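PDB 2GZS: IroE protein from Escherichia coli, which hydrolyses the trilactone ring of enterobactin and its C-glucosylated forms, usually cutting once to leave a linear trimer. Local coordinates for residues 165-170 with 196-201. Residues are numbered along the deposited sequence; the frame is centred on the assembly and turned at random.
Sequences FRSYYS and TKHLAI
With CG of Tyr168 set anti to its own carbonyl carbon (chi1 -68°), the phenol swings back toward the start of the strand and lies across the aliphatic part of Lys197. CB and CG of Lys197 meet the CE2 corner of the ring, CB at 3.7 Å from Tyr168 CE2; chi2, nearly extended at -168°, carries CD to 3.6 Å from Tyr168 OH, and the bend at chi3 then turns the end of the chain on to its amine's partners, the carbonyls of Trp159 and Ser162. Tyr168 OH donates to Phe165 O at 2.8 Å, coming from above the carbonyl plane; the bond ties the phenol to the carbonyl of Phe165, three residues earlier, in the loop that leads into its own strand. On that same side of the ring as Lys197, beside CD2, His198 O lies in the ring plane at the edge. Trp159 of helix 150-161 meets the ring edge-to-face. Without the phenol, as with an alanine here, Phe165 O is likely to lose this donor and a gap to open between the lysine chain and Trp159.

Between the two layers of side chains the strands pair in parallel. Arg166 O accepts from His198 N at 2.8 Å, Tyr168 N gives to His198 O, Tyr168 O takes the straightest bond, from Ala200 N (169° at the hydrogen), and Ser170 N ends the series on Ala200 O. On the face opposite Tyr168, Tyr169 CD1 rests on Ala200 CB at 3.6 Å while its hydroxyl reaches Asp261; Ser167 OG lies at the edge of the His198 imidazole.

These are neighbouring strands of the alpha/beta-hydrolase sheet, joined by a beta-alpha-beta crossover through helix 179-187. The chemistry is that of a buried framework: backbone amides and carbonyls pair across the strands, while the polar ends of Tyr168, Tyr169 and Lys197 each find a hydrogen-bonding partner beyond the apolar contacts.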
ATOM      1  N   PHE A 165       0.049  -5.904   9.257  1.00 12.33           N
ATOM      2  CA  PHE A 165       0.522  -6.341   7.973  1.00 15.78           C
ATOM      3  C   PHE A 165       1.859  -7.054   8.054  1.00 12.70           C
ATOM      4  O   PHE A 165       2.661  -6.773   8.942  1.00 12.95           O
ATOM      5  CB  PHE A 165       0.686  -5.136   6.989  1.00 12.52           C
ATOM      6  CG  PHE A 165      -0.602  -4.396   6.777  1.00 10.87           C
ATOM      7  CD1 PHE A 165      -1.562  -4.798   5.834  1.00 11.66           C
ATOM      8  CD2 PHE A 165      -0.873  -3.279   7.552  1.00 14.98           C
ATOM      9  CE1 PHE A 165      -2.735  -4.085   5.759  1.00 12.65           C
ATOM     10  CE2 PHE A 165      -2.064  -2.607   7.450  1.00 13.62           C
ATOM     11  CZ  PHE A 165      -3.010  -2.976   6.501  1.00 12.85           C
ATOM     12  N   ARG A 166       2.150  -7.965   7.115  1.00 13.70           N
ATOM     13  CA  ARG A 166       3.437  -8.619   7.079  1.00 12.17           C
ATOM     14  C   ARG A 166       4.335  -8.090   5.968  1.00 12.01           C
ATOM     15  O   ARG A 166       5.563  -8.203   6.076  1.00 15.49           O
ATOM     16  CB  ARG A 166       3.201 -10.136   6.896  1.00 18.77           C
ATOM     17  CG  ARG A 166       2.570 -10.700   8.186  1.00 22.72           C
ATOM     18  CD  ARG A 166       3.615 -10.782   9.294  1.00 37.21           C
ATOM     19  NE  ARG A 166       4.499 -11.931   9.125  1.00 58.62           N
ATOM     20  CZ  ARG A 166       4.423 -13.076   9.799  1.00 59.81           C
ATOM     21  NH1 ARG A 166       3.484 -13.254  10.714  1.00 51.58           N
ATOM     22  NH2 ARG A 166       5.285 -14.046   9.554  1.00 84.27           N
ATOM     23  N   SER A 167       3.752  -7.570   4.901  1.00 10.54           N
ATOM     24  CA  SER A 167       4.551  -7.062   3.800  1.00 11.97           C
ATOM     25  C   SER A 167       4.171  -5.599   3.511  1.00 10.48           C
ATOM     26  O   SER A 167       3.000  -5.254   3.474  1.00 12.11           O
ATOM     27  CB  SER A 167       4.343  -7.908   2.516  1.00 16.06           C
ATOM     28  OG  SER A 167       5.055  -9.145   2.760  1.00 17.20           O
ATOM     29  N   TYR A 168       5.232  -4.797   3.347  1.00  9.05           N
ATOM     30  CA  TYR A 168       4.996  -3.334   3.219  1.00  9.26           C
ATOM     31  C   TYR A 168       5.643  -2.850   1.919  1.00  9.24           C
ATOM     32  O   TYR A 168       6.916  -2.907   1.881  1.00 12.90           O
ATOM     33  CB  TYR A 168       5.596  -2.651   4.443  1.00  8.99           C
ATOM     34  CG  TYR A 168       4.853  -2.967   5.748  1.00 10.08           C
ATOM     35  CD1 TYR A 168       3.953  -2.114   6.316  1.00  8.32           C
ATOM     36  CD2 TYR A 168       5.127  -4.214   6.351  1.00  9.79           C
ATOM     37  CE1 TYR A 168       3.270  -2.428   7.494  1.00 10.47           C
ATOM     38  CE2 TYR A 168       4.471  -4.548   7.546  1.00  9.79           C
ATOM     39  CZ  TYR A 168       3.584  -3.656   8.088  1.00 13.00           C
ATOM     40  OH  TYR A 168       2.925  -3.992   9.272  1.00 13.44           O
ATOM     41  N   TYR A 169       4.915  -2.401   0.943  1.00  6.54           N
ATOM     42  CA  TYR A 169       5.479  -1.982  -0.336  1.00  7.91           C
ATOM     43  C   TYR A 169       5.304  -0.440  -0.440  1.00  8.38           C
ATOM     44  O   TYR A 169       4.225   0.096  -0.627  1.00  8.79           O
ATOM     45  CB  TYR A 169       4.679  -2.630  -1.455  1.00  8.66           C
ATOM     46  CG  TYR A 169       4.764  -4.143  -1.541  1.00  9.43           C
ATOM     47  CD1 TYR A 169       5.774  -4.717  -2.305  1.00 11.96           C
ATOM     48  CD2 TYR A 169       3.839  -4.940  -0.868  1.00  9.59           C
ATOM     49  CE1 TYR A 169       5.903  -6.106  -2.416  1.00 12.52           C
ATOM     50  CE2 TYR A 169       3.947  -6.319  -1.002  1.00 12.66           C
ATOM     51  CZ  TYR A 169       4.950  -6.856  -1.762  1.00 11.76           C
ATOM     52  OH  TYR A 169       4.994  -8.253  -1.833  1.00 16.08           O
ATOM     53  N   SER A 170       6.454   0.202  -0.256  1.00  8.90           N
ATOM     54  CA  SER A 170       6.482   1.667  -0.174  1.00  8.35           C
ATOM     55  C   SER A 170       7.012   2.225  -1.495  1.00  8.82           C
ATOM     56  O   SER A 170       8.237   2.050  -1.702  1.00  9.76           O
ATOM     57  CB  SER A 170       7.410   2.102   0.972  1.00  8.97           C
ATOM     58  OG  SER A 170       7.439   3.535   0.976  1.00  9.83           O
ATOM     59  N   THR A 196       9.512  -9.728  11.502  1.00 13.57           N
ATOM     60  CA  THR A 196       8.379 -10.330  10.773  1.00 14.47           C
ATOM     61  C   THR A 196       7.703  -9.381   9.801  1.00 19.28           C
ATOM     62  O   THR A 196       6.610  -9.627   9.298  1.00 21.72           O
ATOM     63  CB  THR A 196       7.332 -10.747  11.817  1.00 18.15           C
ATOM     64  OG1 THR A 196       6.907  -9.609  12.587  1.00 26.42           O
ATOM     65  CG2 THR A 196       7.940 -11.698  12.835  1.00 19.53           C
ATOM     66  N   LYS A 197       8.269  -8.222   9.524  1.00 13.31           N
ATOM     67  CA  LYS A 197       7.687  -7.193   8.674  1.00 14.01           C
ATOM     68  C   LYS A 197       8.612  -6.930   7.479  1.00 15.57           C
ATOM     69  O   LYS A 197       9.624  -6.245   7.645  1.00 14.42           O
ATOM     70  CB  LYS A 197       7.460  -5.857   9.391  1.00 14.44           C
ATOM     71  CG  LYS A 197       6.436  -6.021  10.502  1.00 16.81           C
ATOM     72  CD  LYS A 197       5.928  -4.702  11.080  1.00 21.89           C
ATOM     73  CE  LYS A 197       6.373  -4.360  12.470  1.00 18.22           C
ATOM     74  NZ  LYS A 197       5.934  -2.978  12.893  1.00 18.19           N
ATOM     75  N   HIS A 198       8.263  -7.513   6.318  1.00 11.85           N
ATOM     76  CA  HIS A 198       9.047  -7.348   5.100  1.00 12.38           C
ATOM     77  C   HIS A 198       8.890  -5.955   4.522  1.00 12.59           C
ATOM     78  O   HIS A 198       7.736  -5.513   4.450  1.00 13.92           O
ATOM     79  CB  HIS A 198       8.512  -8.317   4.022  1.00 13.88           C
ATOM     80  CG  HIS A 198       9.019  -8.081   2.651  1.00 15.84           C
ATOM     81  ND1 HIS A 198      10.389  -8.149   2.361  1.00 23.92           N
ATOM     82  CD2 HIS A 198       8.370  -7.828   1.489  1.00 21.99           C
ATOM     83  CE1 HIS A 198      10.548  -7.918   1.057  1.00 21.30           C
ATOM     84  NE2 HIS A 198       9.361  -7.717   0.515  1.00 18.57           N
ATOM     85  N   LEU A 199       9.999  -5.314   4.169  1.00 11.58           N
ATOM     86  CA  LEU A 199       9.843  -3.936   3.669  1.00 11.07           C
ATOM     87  C   LEU A 199      10.394  -3.900   2.256  1.00  9.87           C
ATOM     88  O   LEU A 199      11.539  -4.310   2.034  1.00 13.30           O
ATOM     89  CB  LEU A 199      10.649  -2.984   4.562  1.00 13.81           C
ATOM     90  CG  LEU A 199      10.637  -1.538   4.059  1.00 11.40           C
ATOM     91  CD1 LEU A 199       9.232  -0.965   4.022  1.00 13.50           C
ATOM     92  CD2 LEU A 199      11.611  -0.755   4.975  1.00 16.52           C
ATOM     93  N   ALA A 200       9.629  -3.440   1.311  1.00 10.68           N
ATOM     94  CA  ALA A 200      10.034  -3.335  -0.087  1.00  8.95           C
ATOM     95  C   ALA A 200       9.968  -1.853  -0.458  1.00 11.44           C
ATOM     96  O   ALA A 200       8.870  -1.300  -0.575  1.00 13.07           O
ATOM     97  CB  ALA A 200       9.130  -4.143  -1.007  1.00 11.38           C
ATOM     98  N   ILE A 201      11.140  -1.228  -0.654  1.00 10.39           N
ATOM     99  CA  ILE A 201      11.154   0.157  -1.116  1.00 11.93           C
ATOM    100  C   ILE A 201      11.256   0.179  -2.637  1.00 10.59           C
ATOM    101  O   ILE A 201      12.058  -0.599  -3.186  1.00 13.70           O
ATOM    102  CB  ILE A 201      12.343   0.928  -0.496  1.00 14.53           C
ATOM    103  CG1 ILE A 201      12.243   0.905   1.040  1.00 17.34           C
ATOM    104  CG2 ILE A 201      12.414   2.337  -1.035  1.00 15.45           C
ATOM    105  CD1 ILE A 201      13.444   1.564   1.716  1.00 26.84           C
TER